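Local coordinates for protein cAMP factor (Mobiluncus curtisii, PDB 6JLC) that is a CAMP factor, a bacterial toxin that probably forms pores in host cell membranes and so takes part in the hemolytic CAMP reaction, at residues E172-L185 with N214-V226. Numbering follows the deposited sequence. Where two conformers were deposited one is given.
Sequences EILTHKNFRTYQTL and NTAYATAYSAPSV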
ATOM      1  N   GLU A 172     -16.619   5.829 -20.916  1.00 62.98           N
ATOM      2  CA  GLU A 172     -16.390   6.658 -22.090  1.00 52.19           C
ATOM      3  C   GLU A 172     -16.533   5.939 -23.422  1.00 47.70           C
ATOM      4  O   GLU A 172     -16.814   6.599 -24.421  1.00 52.09           O
ATOM      5  CB  GLU A 172     -14.990   7.290 -22.034  1.00 57.96           C
ATOM      6  CG  GLU A 172     -14.803   8.266 -20.891  1.00 65.80           C
ATOM      7  CD  GLU A 172     -15.435   9.614 -21.175  1.00 79.00           C
ATOM      8  OE1 GLU A 172     -15.933   9.819 -22.307  1.00 78.54           O
ATOM      9  OE2 GLU A 172     -15.434  10.468 -20.263  1.00 85.47           O
ATOM     10  N   ILE A 173     -16.340   4.625 -23.477  1.00 49.86           N
ATOM     11  CA  ILE A 173     -16.355   3.892 -24.745  1.00 46.03           C
ATOM     12  C   ILE A 173     -17.652   3.127 -24.932  1.00 51.64           C
ATOM     13  O   ILE A 173     -18.294   3.220 -25.977  1.00 55.09           O
ATOM     14  CB  ILE A 173     -15.140   2.943 -24.837  1.00 43.27           C
ATOM     15  CG1 ILE A 173     -13.849   3.696 -24.498  1.00 45.62           C
ATOM     16  CG2 ILE A 173     -15.075   2.319 -26.222  1.00 38.89           C
ATOM     17  CD1 ILE A 173     -13.568   4.843 -25.439  1.00 44.44           C
ATOM     18  N   LEU A 174     -18.032   2.332 -23.936  1.00 59.28           N
ATOM     19  CA  LEU A 174     -19.306   1.635 -24.012  1.00 67.01           C
ATOM     20  C   LEU A 174     -20.458   2.627 -24.055  1.00 70.11           C
ATOM     21  O   LEU A 174     -21.452   2.407 -24.756  1.00 62.62           O
ATOM     22  CB  LEU A 174     -19.454   0.699 -22.820  1.00 66.78           C
ATOM     23  CG  LEU A 174     -20.796  -0.024 -22.775  1.00 64.94           C
ATOM     24  CD1 LEU A 174     -21.006  -0.940 -23.967  1.00 64.09           C
ATOM     25  CD2 LEU A 174     -20.844  -0.772 -21.495  1.00 59.70           C
ATOM     26  N   THR A 175     -20.323   3.739 -23.326  1.00 80.34           N
ATOM     27  CA  THR A 175     -21.389   4.734 -23.250  1.00 87.02           C
ATOM     28  C   THR A 175     -21.614   5.432 -24.590  1.00 85.99           C
ATOM     29  O   THR A 175     -22.760   5.733 -24.947  1.00 87.25           O
ATOM     30  CB  THR A 175     -21.066   5.759 -22.156  1.00 85.22           C
ATOM     31  OG1 THR A 175     -19.665   6.060 -22.177  1.00 84.29           O
ATOM     32  CG2 THR A 175     -21.433   5.221 -20.773  1.00 79.88           C
ATOM     33  N   HIS A 176     -20.543   5.688 -25.359  1.00 79.59           N
ATOM     34  CA  HIS A 176     -20.653   6.567 -26.516  1.00 72.58           C
ATOM     35  C   HIS A 176     -20.013   6.079 -27.813  1.00 69.41           C
ATOM     36  O   HIS A 176     -20.066   6.815 -28.803  1.00 69.54           O
ATOM     37  CB  HIS A 176     -20.059   7.948 -26.191  1.00 69.51           C
ATOM     38  CG  HIS A 176     -20.572   8.543 -24.918  1.00 75.97           C
ATOM     39  ND1 HIS A 176     -19.753   8.833 -23.847  1.00 78.77           N
ATOM     40  CD2 HIS A 176     -21.820   8.909 -24.543  1.00 79.93           C
ATOM     41  CE1 HIS A 176     -20.473   9.349 -22.869  1.00 78.28           C
ATOM     42  NE2 HIS A 176     -21.732   9.405 -23.266  1.00 81.12           N
ATOM     43  N   LYS A 177     -19.433   4.884 -27.864  1.00 62.04           N
ATOM     44  CA  LYS A 177     -18.666   4.502 -29.045  1.00 56.43           C
ATOM     45  C   LYS A 177     -19.244   3.270 -29.730  1.00 55.62           C
ATOM     46  O   LYS A 177     -20.136   2.592 -29.217  1.00 63.44           O
ATOM     47  CB  LYS A 177     -17.194   4.249 -28.693  1.00 58.43           C
ATOM     48  CG  LYS A 177     -16.250   5.335 -29.167  1.00 65.30           C
ATOM     49  CD  LYS A 177     -16.573   6.655 -28.494  1.00 65.98           C
ATOM     50  CE  LYS A 177     -15.397   7.595 -28.538  1.00 63.53           C
ATOM     51  NZ  LYS A 177     -15.804   8.989 -28.234  1.00 63.67           N
ATOM     52  N   ASN A 178     -18.683   2.991 -30.904  1.00 57.71           N
ATOM     53  CA  ASN A 178     -19.047   1.835 -31.715  1.00 63.29           C
ATOM     54  C   ASN A 178     -18.800   0.533 -30.955  1.00 58.32           C
ATOM     55  O   ASN A 178     -17.943   0.457 -30.072  1.00 54.07           O
ATOM     56  CB  ASN A 178     -18.223   1.873 -33.007  1.00 72.35           C
ATOM     57  CG  ASN A 178     -18.447   0.674 -33.907  1.00 83.13           C
ATOM     58  OD1 ASN A 178     -17.538   0.273 -34.627  1.00 88.03           O
ATOM     59  ND2 ASN A 178     -19.664   0.130 -33.916  1.00 80.31           N
ATOM     60  N   PHE A 179     -19.578  -0.503 -31.297  1.00 59.01           N
ATOM     61  CA  PHE A 179     -19.330  -1.834 -30.744  0.57 58.99           C
ATOM     62  C   PHE A 179     -17.936  -2.331 -31.141  1.00 55.50           C
ATOM     63  O   PHE A 179     -17.219  -2.898 -30.309  1.00 45.84           O
ATOM     64  CB  PHE A 179     -20.398  -2.820 -31.231  0.57 57.86           C
ATOM     65  CG  PHE A 179     -21.722  -2.710 -30.513  0.57 55.68           C
ATOM     66  CD1 PHE A 179     -22.142  -1.515 -29.958  0.57 54.12           C
ATOM     67  CD2 PHE A 179     -22.557  -3.815 -30.415  0.57 58.35           C
ATOM     68  CE1 PHE A 179     -23.364  -1.422 -29.311  0.57 54.91           C
ATOM     69  CE2 PHE A 179     -23.777  -3.731 -29.766  0.57 54.97           C
ATOM     70  CZ  PHE A 179     -24.181  -2.534 -29.216  0.57 55.87           C
ATOM     71  N   ARG A 180     -17.555  -2.129 -32.402  1.00 49.14           N
ATOM     72  CA  ARG A 180     -16.221  -2.535 -32.846  1.00 50.20           C
ATOM     73  C   ARG A 180     -15.128  -1.782 -32.103  1.00 46.66           C
ATOM     74  O   ARG A 180     -14.052  -2.338 -31.853  1.00 45.77           O
ATOM     75  CB  ARG A 180     -16.061  -2.307 -34.349  1.00 51.44           C
ATOM     76  CG  ARG A 180     -16.860  -3.245 -35.225  1.00 60.66           C
ATOM     77  CD  ARG A 180     -16.269  -3.298 -36.619  1.00 64.76           C
ATOM     78  NE  ARG A 180     -16.612  -2.122 -37.417  1.00 61.26           N
ATOM     79  CZ  ARG A 180     -15.962  -1.751 -38.516  1.00 59.83           C
ATOM     80  NH1 ARG A 180     -14.922  -2.458 -38.948  1.00 51.18           N
ATOM     81  NH2 ARG A 180     -16.353  -0.671 -39.187  1.00 55.33           N
ATOM     82  N   THR A 181     -15.376  -0.515 -31.757  1.00 45.46           N
ATOM     83  CA  THR A 181     -14.395   0.253 -30.996  1.00 44.43           C
ATOM     84  C   THR A 181     -14.236  -0.328 -29.597  1.00 48.92           C
ATOM     85  O   THR A 181     -13.119  -0.462 -29.082  1.00 48.29           O
ATOM     86  CB  THR A 181     -14.823   1.725 -30.913  1.00 49.94           C
ATOM     87  OG1 THR A 181     -14.979   2.272 -32.232  1.00 52.17           O
ATOM     88  CG2 THR A 181     -13.787   2.541 -30.135  1.00 45.08           C
ATOM     89  N   TYR A 182     -15.358  -0.667 -28.965  1.00 46.67           N
ATOM     90  CA  TYR A 182     -15.325  -1.295 -27.647  1.00 43.41           C
ATOM     91  C   TYR A 182     -14.582  -2.626 -27.686  1.00 43.77           C
ATOM     92  O   TYR A 182     -13.738  -2.905 -26.824  1.00 39.62           O
ATOM     93  CB  TYR A 182     -16.755  -1.498 -27.151  1.00 41.34           C
ATOM     94  CG  TYR A 182     -16.892  -2.040 -25.744  1.00 36.33           C
ATOM     95  CD1 TYR A 182     -16.980  -3.411 -25.508  1.00 40.98           C
ATOM     96  CD2 TYR A 182     -16.971  -1.180 -24.656  1.00 38.44           C
ATOM     97  CE1 TYR A 182     -17.135  -3.908 -24.224  1.00 38.01           C
ATOM     98  CE2 TYR A 182     -17.127  -1.664 -23.371  1.00 38.32           C
ATOM     99  CZ  TYR A 182     -17.204  -3.028 -23.155  1.00 43.47           C
ATOM    100  OH  TYR A 182     -17.359  -3.504 -21.870  1.00 37.62           O
ATOM    101  N   GLN A 183     -14.895  -3.464 -28.680  1.00 41.36           N
ATOM    102  CA  GLN A 183     -14.325  -4.807 -28.745  1.00 45.79           C
ATOM    103  C   GLN A 183     -12.824  -4.769 -29.016  1.00 44.18           C
ATOM    104  O   GLN A 183     -12.062  -5.542 -28.422  1.00 41.49           O
ATOM    105  CB  GLN A 183     -15.050  -5.624 -29.817  1.00 54.05           C
ATOM    106  CG  GLN A 183     -14.615  -7.076 -29.907  1.00 62.06           C
ATOM    107  CD  GLN A 183     -15.510  -7.890 -30.821  1.00 79.40           C
ATOM    108  OE1 GLN A 183     -16.514  -8.450 -30.384  1.00 90.72           O
ATOM    109  NE2 GLN A 183     -15.146  -7.963 -32.096  1.00 83.27           N
ATOM    110  N   THR A 184     -12.383  -3.894 -29.921  1.00 38.83           N
ATOM    111  CA  THR A 184     -10.949  -3.717 -30.155  1.00 37.20           C
ATOM    112  C   THR A 184     -10.212  -3.370 -28.867  1.00 38.11           C
ATOM    113  O   THR A 184      -9.135  -3.911 -28.583  1.00 35.92           O
ATOM    114  CB  THR A 184     -10.731  -2.617 -31.193  1.00 44.84           C
ATOM    115  OG1 THR A 184     -11.523  -2.897 -32.345  1.00 41.61           O
ATOM    116  CG2 THR A 184      -9.249  -2.501 -31.574  1.00 47.09           C
ATOM    117  N   LEU A 185     -10.766  -2.441 -28.085  1.00 38.62           N
ATOM    118  CA  LEU A 185     -10.123  -2.077 -26.825  1.00 33.25           C
ATOM    119  C   LEU A 185     -10.077  -3.272 -25.878  1.00 34.48           C
ATOM    120  O   LEU A 185      -9.062  -3.512 -25.212  1.00 33.41           O
ATOM    121  CB  LEU A 185     -10.858  -0.900 -26.176  1.00 34.19           C
ATOM    122  CG  LEU A 185     -10.333  -0.465 -24.803  1.00 36.02           C
ATOM    123  CD1 LEU A 185      -8.848  -0.105 -24.879  1.00 32.04           C
ATOM    124  CD2 LEU A 185     -11.156   0.681 -24.208  1.00 37.38           C
ATOM    125  N   ASN A 214      -2.346   2.162 -22.822  1.00 27.21           N
ATOM    126  CA  ASN A 214      -2.636   3.592 -22.897  1.00 34.55           C
ATOM    127  C   ASN A 214      -2.871   4.034 -24.337  1.00 38.98           C
ATOM    128  O   ASN A 214      -3.778   4.830 -24.612  1.00 39.75           O
ATOM    129  CB  ASN A 214      -1.505   4.386 -22.244  1.00 33.25           C
ATOM    130  CG  ASN A 214      -1.421   4.140 -20.748  1.00 45.68           C
ATOM    131  OD1 ASN A 214      -2.427   3.835 -20.104  1.00 59.60           O
ATOM    132  ND2 ASN A 214      -0.226   4.280 -20.183  1.00 42.58           N
ATOM    133  N   THR A 215      -2.084   3.499 -25.276  1.00 35.58           N
ATOM    134  CA  THR A 215      -2.280   3.825 -26.684  1.00 37.47           C
ATOM    135  C   THR A 215      -3.603   3.282 -27.199  1.00 40.46           C
ATOM    136  O   THR A 215      -4.294   3.950 -27.983  1.00 38.85           O
ATOM    137  CB  THR A 215      -1.115   3.279 -27.509  1.00 36.69           C
ATOM    138  OG1 THR A 215       0.096   3.917 -27.080  1.00 39.20           O
ATOM    139  CG2 THR A 215      -1.330   3.556 -29.005  1.00 38.29           C
ATOM    140  N   ALA A 216      -3.980   2.072 -26.770  1.00 34.52           N
ATOM    141  CA  ALA A 216      -5.259   1.505 -27.191  1.00 33.53           C
ATOM    142  C   ALA A 216      -6.432   2.318 -26.654  1.00 32.31           C
ATOM    143  O   ALA A 216      -7.422   2.527 -27.365  1.00 37.95           O
ATOM    144  CB  ALA A 216      -5.360   0.051 -26.733  1.00 33.27           C
ATOM    145  N   TYR A 217      -6.347   2.785 -25.404  1.00 34.26           N
ATOM    146  CA  TYR A 217      -7.452   3.584 -24.889  1.00 39.59           C
ATOM    147  C   TYR A 217      -7.561   4.907 -25.631  1.00 45.34           C
ATOM    148  O   TYR A 217      -8.670   5.348 -25.964  1.00 43.10           O
ATOM    149  CB  TYR A 217      -7.307   3.844 -23.396  1.00 37.68           C
ATOM    150  CG  TYR A 217      -8.446   4.708 -22.903  1.00 47.35           C
ATOM    151  CD1 TYR A 217      -9.716   4.169 -22.719  1.00 49.05           C
ATOM    152  CD2 TYR A 217      -8.269   6.066 -22.671  1.00 44.69           C
ATOM    153  CE1 TYR A 217     -10.775   4.955 -22.299  1.00 52.27           C
ATOM    154  CE2 TYR A 217      -9.319   6.862 -22.244  1.00 49.61           C
ATOM    155  CZ  TYR A 217     -10.573   6.302 -22.058  1.00 55.81           C
ATOM    156  OH  TYR A 217     -11.625   7.086 -21.632  1.00 58.89           O
ATOM    157  N   ALA A 218      -6.421   5.555 -25.890  1.00 43.13           N
ATOM    158  CA  ALA A 218      -6.427   6.801 -26.652  1.00 42.65           C
ATOM    159  C   ALA A 218      -7.072   6.612 -28.018  1.00 44.72           C
ATOM    160  O   ALA A 218      -7.887   7.442 -28.447  1.00 48.44           O
ATOM    161  CB  ALA A 218      -4.999   7.329 -26.798  1.00 47.09           C
ATOM    162  N   THR A 219      -6.726   5.524 -28.716  1.00 40.82           N
ATOM    163  CA  THR A 219      -7.361   5.226 -29.998  1.00 41.13           C
ATOM    164  C   THR A 219      -8.877   5.102 -29.852  1.00 48.77           C
ATOM    165  O   THR A 219      -9.641   5.634 -30.669  1.00 48.00           O
ATOM    166  CB  THR A 219      -6.774   3.941 -30.586  1.00 40.27           C
ATOM    167  OG1 THR A 219      -5.371   4.116 -30.817  1.00 45.56           O
ATOM    168  CG2 THR A 219      -7.462   3.584 -31.888  1.00 40.90           C
ATOM    169  N   ALA A 220      -9.331   4.412 -28.806  1.00 44.68           N
ATOM    170  CA  ALA A 220     -10.766   4.227 -28.622  1.00 45.06           C
ATOM    171  C   ALA A 220     -11.453   5.536 -28.240  1.00 46.47           C
ATOM    172  O   ALA A 220     -12.575   5.808 -28.693  1.00 44.35           O
ATOM    173  CB  ALA A 220     -11.019   3.153 -27.559  1.00 43.61           C
ATOM    174  N   TYR A 221     -10.804   6.349 -27.397  1.00 46.25           N
ATOM    175  CA  TYR A 221     -11.423   7.597 -26.960  1.00 56.06           C
ATOM    176  C   TYR A 221     -11.555   8.572 -28.120  1.00 57.03           C
ATOM    177  O   TYR A 221     -12.561   9.280 -28.231  1.00 58.08           O
ATOM    178  CB  TYR A 221     -10.617   8.223 -25.821  1.00 60.86           C
ATOM    179  CG  TYR A 221     -11.294   9.408 -25.156  1.00 68.90           C
ATOM    180  CD1 TYR A 221     -11.199  10.688 -25.698  1.00 70.80           C
ATOM    181  CD2 TYR A 221     -12.023   9.249 -23.983  1.00 71.25           C
ATOM    182  CE1 TYR A 221     -11.815  11.771 -25.094  1.00 72.55           C
ATOM    183  CE2 TYR A 221     -12.642  10.325 -23.370  1.00 73.13           C
ATOM    184  CZ  TYR A 221     -12.536  11.583 -23.931  1.00 76.06           C
ATOM    185  OH  TYR A 221     -13.151  12.653 -23.323  1.00 76.37           O
ATOM    186  N   SER A 222     -10.559   8.606 -29.004  1.00 61.04           N
ATOM    187  CA  SER A 222     -10.596   9.487 -30.161  1.00 61.78           C
ATOM    188  C   SER A 222     -11.528   8.989 -31.256  1.00 65.98           C
ATOM    189  O   SER A 222     -11.774   9.729 -32.216  1.00 63.10           O
ATOM    190  CB  SER A 222      -9.183   9.670 -30.725  1.00 66.02           C
ATOM    191  OG  SER A 222      -8.623   8.434 -31.133  1.00 71.66           O
ATOM    192  N   ALA A 223     -12.062   7.772 -31.134  1.00 65.84           N
ATOM    193  CA  ALA A 223     -12.974   7.242 -32.141  1.00 67.88           C
ATOM    194  C   ALA A 223     -14.257   8.074 -32.207  1.00 64.39           C
ATOM    195  O   ALA A 223     -14.632   8.737 -31.237  1.00 57.25           O
ATOM    196  CB  ALA A 223     -13.307   5.783 -31.834  1.00 67.78           C
ATOM    197  N   PRO A 224     -14.948   8.062 -33.350  1.00 71.82           N
ATOM    198  CA  PRO A 224     -16.187   8.847 -33.469  1.00 77.33           C
ATOM    199  C   PRO A 224     -17.293   8.283 -32.588  1.00 78.89           C
ATOM    200  O   PRO A 224     -17.515   7.072 -32.546  1.00 84.55           O
ATOM    201  CB  PRO A 224     -16.540   8.726 -34.956  1.00 79.40           C
ATOM    202  CG  PRO A 224     -15.903   7.437 -35.383  1.00 78.45           C
ATOM    203  CD  PRO A 224     -14.616   7.368 -34.609  1.00 74.24           C
ATOM    204  N   SER A 225     -17.991   9.174 -31.887  1.00 74.28           N
ATOM    205  CA  SER A 225     -19.126   8.766 -31.073  1.00 71.84           C
ATOM    206  C   SER A 225     -20.337   8.456 -31.956  1.00 78.19           C
ATOM    207  O   SER A 225     -20.369   8.763 -33.153  1.00 74.22           O
ATOM    208  CB  SER A 225     -19.478   9.851 -30.056  1.00 65.98           C
ATOM    209  OG  SER A 225     -18.489   9.960 -29.046  1.00 64.37           O
ATOM    210  N   VAL A 226     -21.343   7.827 -31.349  1.00 85.61           N
ATOM    211  CA  VAL A 226     -22.615   7.564 -32.024  1.00 89.55           C
ATOM    212  C   VAL A 226     -23.702   7.243 -31.004  1.00 91.78           C
ATOM    213  O   VAL A 226     -23.562   7.540 -29.819  1.00 93.30           O
ATOM    214  CB  VAL A 226     -22.493   6.426 -33.050  1.00 86.12           C
ATOM    215  CG1 VAL A 226     -22.055   5.136 -32.366  1.00 83.19           C
ATOM    216  CG2 VAL A 226     -23.818   6.239 -33.789  1.00 84.60           C
TER
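Ile173, Leu185 and Ala220 meet in the tight part of this contact, at one end of a three-helix bundle built from helices 152-173, 179-197 and 203-222. It illustrates how an apolar core between antiparallel helices can be bordered by polar bonds at the bundle end. Segments 179-185 and 214-222 run antiparallel, their axes approaching to 9.6 Å, with Ala216 and Ala220 facing helix 179-197. The branches of Leu185 divide the work: CD1 rests on Ala216, while Leu185 CD2 meets the edge of the Tyr217 ring, 4.1 Å from Tyr217 CD1. With CG anti to the backbone N (chi1 178°), that ring leans across to helix 152-173, where Ile173 CG1 approaches it obliquely and the hydroxyl lies against the aliphatic part of Glu172. Ile173 CD1 reaches Ala220 CB at 3.7 Å, and Thr181 turns its methyl, CG2, onto Ala220 and Ala223.

On the outer flank of this packed part, Glu172 lays its carboxylate obliquely beside Tyr221, the two planes 52° apart. Toward the chain terminus the contact becomes polar and more solvent-exposed. Val226 N donates to His176 O (3.0 Å), tying the C-terminal tail to the turn between two helices. Lys177, its chain bent at chi2 (63°), folds back over the end of helix 203-222; its ammonium bonds weakly to Tyr221 O. Lys177 NZ also donates to Ser225 OG at 3.0 Å.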